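Ceg4 (Legionella pneumophila subsp. pneumophila, PDB 6AOK) is a phosphotyrosine phosphatase effector with a magnesium-binding, HAD-like domain that attenuates activation of eukaryotic MAPK pathways. Local coordinates at residues 11-16 and 161-166. Numbering follows the deposited sequence. Where two conformers were deposited one is given.
Sequences PKVIIF and RVYILD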
loop_
_atom_site.group_PDB
_atom_site.type_symbol
_atom_site.label_atom_id
_atom_site.label_comp_id
_atom_site.label_asym_id
_atom_site.label_seq_id
_atom_site.Cartn_x
_atom_site.Cartn_y
_atom_site.Cartn_z
ATOM N N PRO A 11 -10.212 -16.906 -9.865
ATOM C CA PRO A 11 -8.885 -16.347 -10.152
ATOM C C PRO A 11 -8.227 -15.835 -8.872
ATOM O O PRO A 11 -8.892 -15.554 -7.874
ATOM C CB PRO A 11 -9.193 -15.177 -11.096
ATOM C CG PRO A 11 -10.608 -15.363 -11.556
ATOM C CD PRO A 11 -11.294 -16.093 -10.452
ATOM N N LYS A 12 -6.902 -15.700 -8.914
ATOM C CA LYS A 12 -6.147 -15.127 -7.804
ATOM C C LYS A 12 -5.282 -13.993 -8.311
ATOM O O LYS A 12 -4.654 -14.111 -9.359
ATOM C CB LYS A 12 -5.255 -16.170 -7.158
ATOM C CG LYS A 12 -6.057 -17.327 -6.478
ATOM C CD LYS A 12 -6.731 -16.847 -5.183
ATOM C CE LYS A 12 -7.561 -17.944 -4.550
ATOM N NZ LYS A 12 -8.015 -17.508 -3.189
ATOM N N VAL A 13 -5.240 -12.913 -7.562
ATOM C CA VAL A 13 -4.397 -11.761 -7.869
ATOM C C VAL A 13 -3.548 -11.480 -6.651
ATOM O O VAL A 13 -4.025 -11.575 -5.506
ATOM C CB VAL A 13 -5.224 -10.513 -8.236
ATOM C CG1 VAL A 13 -4.345 -9.378 -8.581
ATOM C CG2 VAL A 13 -6.215 -10.825 -9.354
ATOM N N ILE A 14 -2.290 -11.148 -6.896
ATOM C CA ILE A 14 -1.383 -10.711 -5.845
ATOM C C ILE A 14 -0.883 -9.337 -6.236
ATOM O O ILE A 14 -0.511 -9.125 -7.382
ATOM C CB ILE A 14 -0.197 -11.667 -5.656
ATOM C CG1 ILE A 14 -0.725 -13.057 -5.348
ATOM C CG2 ILE A 14 0.773 -11.120 -4.494
ATOM C CD1 ILE A 14 0.336 -14.121 -5.493
ATOM N N ILE A 15 -0.904 -8.412 -5.292
ATOM C CA ILE A 15 -0.429 -7.063 -5.508
ATOM C C ILE A 15 0.823 -6.861 -4.667
ATOM O O ILE A 15 0.822 -7.136 -3.464
ATOM C CB ILE A 15 -1.515 -6.032 -5.150
ATOM C CG1 ILE A 15 -2.723 -6.226 -6.061
ATOM C CG2 ILE A 15 -0.952 -4.601 -5.274
ATOM C CD1 ILE A 15 -3.904 -5.530 -5.549
ATOM N N PHE A 16 1.860 -6.315 -5.283
ATOM C CA PHE A 16 3.007 -5.813 -4.549
ATOM C C PHE A 16 3.060 -4.348 -4.887
ATOM O O PHE A 16 3.434 -4.008 -6.018
ATOM C CB PHE A 16 4.306 -6.506 -4.970
ATOM C CG PHE A 16 4.361 -7.941 -4.562
ATOM C CD1 PHE A 16 4.088 -8.950 -5.485
ATOM C CD2 PHE A 16 4.632 -8.284 -3.269
ATOM C CE1 PHE A 16 4.141 -10.281 -5.103
ATOM C CE2 PHE A 16 4.619 -9.588 -2.868
ATOM C CZ PHE A 16 4.370 -10.591 -3.801
ATOM N N ARG A 161 -2.579 -13.205 -11.879
ATOM C CA ARG A 161 -2.059 -11.882 -12.181
ATOM C C ARG A 161 -1.284 -11.362 -10.985
ATOM O O ARG A 161 -1.751 -11.486 -9.849
ATOM C CB ARG A 161 -3.203 -10.927 -12.516
ATOM C CG ARG A 161 -2.752 -9.627 -13.120
ATOM C CD ARG A 161 -3.616 -9.278 -14.341
ATOM N NE ARG A 161 -4.080 -10.422 -15.124
ATOM C CZ ARG A 161 -3.290 -11.229 -15.820
ATOM N NH1 ARG A 161 -1.980 -11.045 -15.786
ATOM N NH2 ARG A 161 -3.805 -12.233 -16.519
ATOM N N VAL A 162 -0.112 -10.781 -11.240
ATOM C CA VAL A 162 0.681 -10.136 -10.197
ATOM C C VAL A 162 0.843 -8.690 -10.601
ATOM O O VAL A 162 1.362 -8.418 -11.691
ATOM C CB VAL A 162 2.062 -10.803 -10.016
ATOM C CG1 VAL A 162 2.860 -10.073 -8.908
ATOM C CG2 VAL A 162 1.912 -12.363 -9.765
ATOM N N TYR A 163 0.401 -7.761 -9.730
ATOM C CA TYR A 163 0.609 -6.317 -9.914
ATOM C C TYR A 163 1.874 -5.875 -9.189
ATOM O O TYR A 163 2.125 -6.304 -8.053
ATOM C CB TYR A 163 -0.552 -5.512 -9.348
ATOM C CG TYR A 163 -1.682 -5.444 -10.331
ATOM C CD1 TYR A 163 -2.506 -6.527 -10.522
ATOM C CD2 TYR A 163 -1.914 -4.307 -11.065
ATOM C CE1 TYR A 163 -3.534 -6.468 -11.418
ATOM C CE2 TYR A 163 -2.924 -4.243 -11.966
ATOM C CZ TYR A 163 -3.752 -5.336 -12.144
ATOM O OH TYR A 163 -4.794 -5.301 -13.083
ATOM N N ILE A 164 2.663 -5.019 -9.849
ATOM C CA ILE A 164 3.852 -4.405 -9.256
ATOM C C ILE A 164 3.778 -2.911 -9.501
ATOM O O ILE A 164 3.729 -2.484 -10.657
ATOM C CB ILE A 164 5.152 -4.949 -9.845
ATOM C CG1 ILE A 164 5.121 -6.484 -9.823
ATOM C CG2 ILE A 164 6.338 -4.386 -9.046
ATOM C CD1 ILE A 164 6.177 -7.153 -10.774
ATOM N N LEU A 165 3.756 -2.121 -8.418
ATOM C CA LEU A 165 3.598 -0.673 -8.528
ATOM C C LEU A 165 4.674 -0.023 -7.702
ATOM O O LEU A 165 4.794 -0.327 -6.505
ATOM C CB LEU A 165 2.226 -0.212 -8.026
ATOM C CG LEU A 165 1.119 -0.880 -8.828
ATOM C CD1 LEU A 165 0.498 -1.946 -7.958
ATOM C CD2 LEU A 165 0.073 0.108 -9.331
ATOM N N ASP A 166 5.456 0.863 -8.314
ATOM C CA ASP A 166 6.464 1.584 -7.520
ATOM C C ASP A 166 6.896 2.837 -8.271
ATOM O O ASP A 166 7.107 2.800 -9.488
ATOM C CB ASP A 166 7.685 0.692 -7.213
ATOM C CG ASP A 166 8.427 1.110 -5.953
ATOM O OD1 ASP A 166 8.715 2.320 -5.814
ATOM O OD2 ASP A 166 8.753 0.223 -5.094
#
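F16 and Y163 are joined by the shortest backbone bond between two neighbouring parallel strands, F16 N to Y163 O at 2.8 Å and nearly straight (169°). Strands 13-16 and 161-165 run at 13° to each other, and the bonds alternate along them: I14 N reaches R161 O, Y163 N reaches I14 O at 2.9 Å, and L165 N meets F16 O within the carbonyl plane. The oxygens of R161, I14 and F16 each take a second, weaker CA-H...O contact, the I14 O to V162 CA distance being 3.2 Å. On the face of V13, I15 and Y163, V13 CG1 lies anti to its backbone N (chi1 -178°), which carries this methyl to Y163 CD1 at 3.9 Å. I15 packs with both its branches, CG1 against Y163 CB and CG2 against L165 CD1 at 4.0 Å. Helix 201-211 covers this face. On the other face V162 CG1 meets the edge of the F16 ring, near its plane, 3.8 Å from CD1, while I164 packs against M175 and L176 of helix 169-180. The start of the pair is looser: R161 N to K12 O is a weak 3.4 Å bond, and the partly exposed side chains of K12 and R161 lead away, K12 to a salt bridge with D105 and R161, in the conformer given, to the carbonyl of E187. At the far end, L165 touches T22, and the two strands lead on into D18 and D20 and into D167, which bind magnesium. Adjacent central strands delivering metal-binding aspartates from their C-terminal ends are typical of the Rossmann-like HAD phosphatase fold.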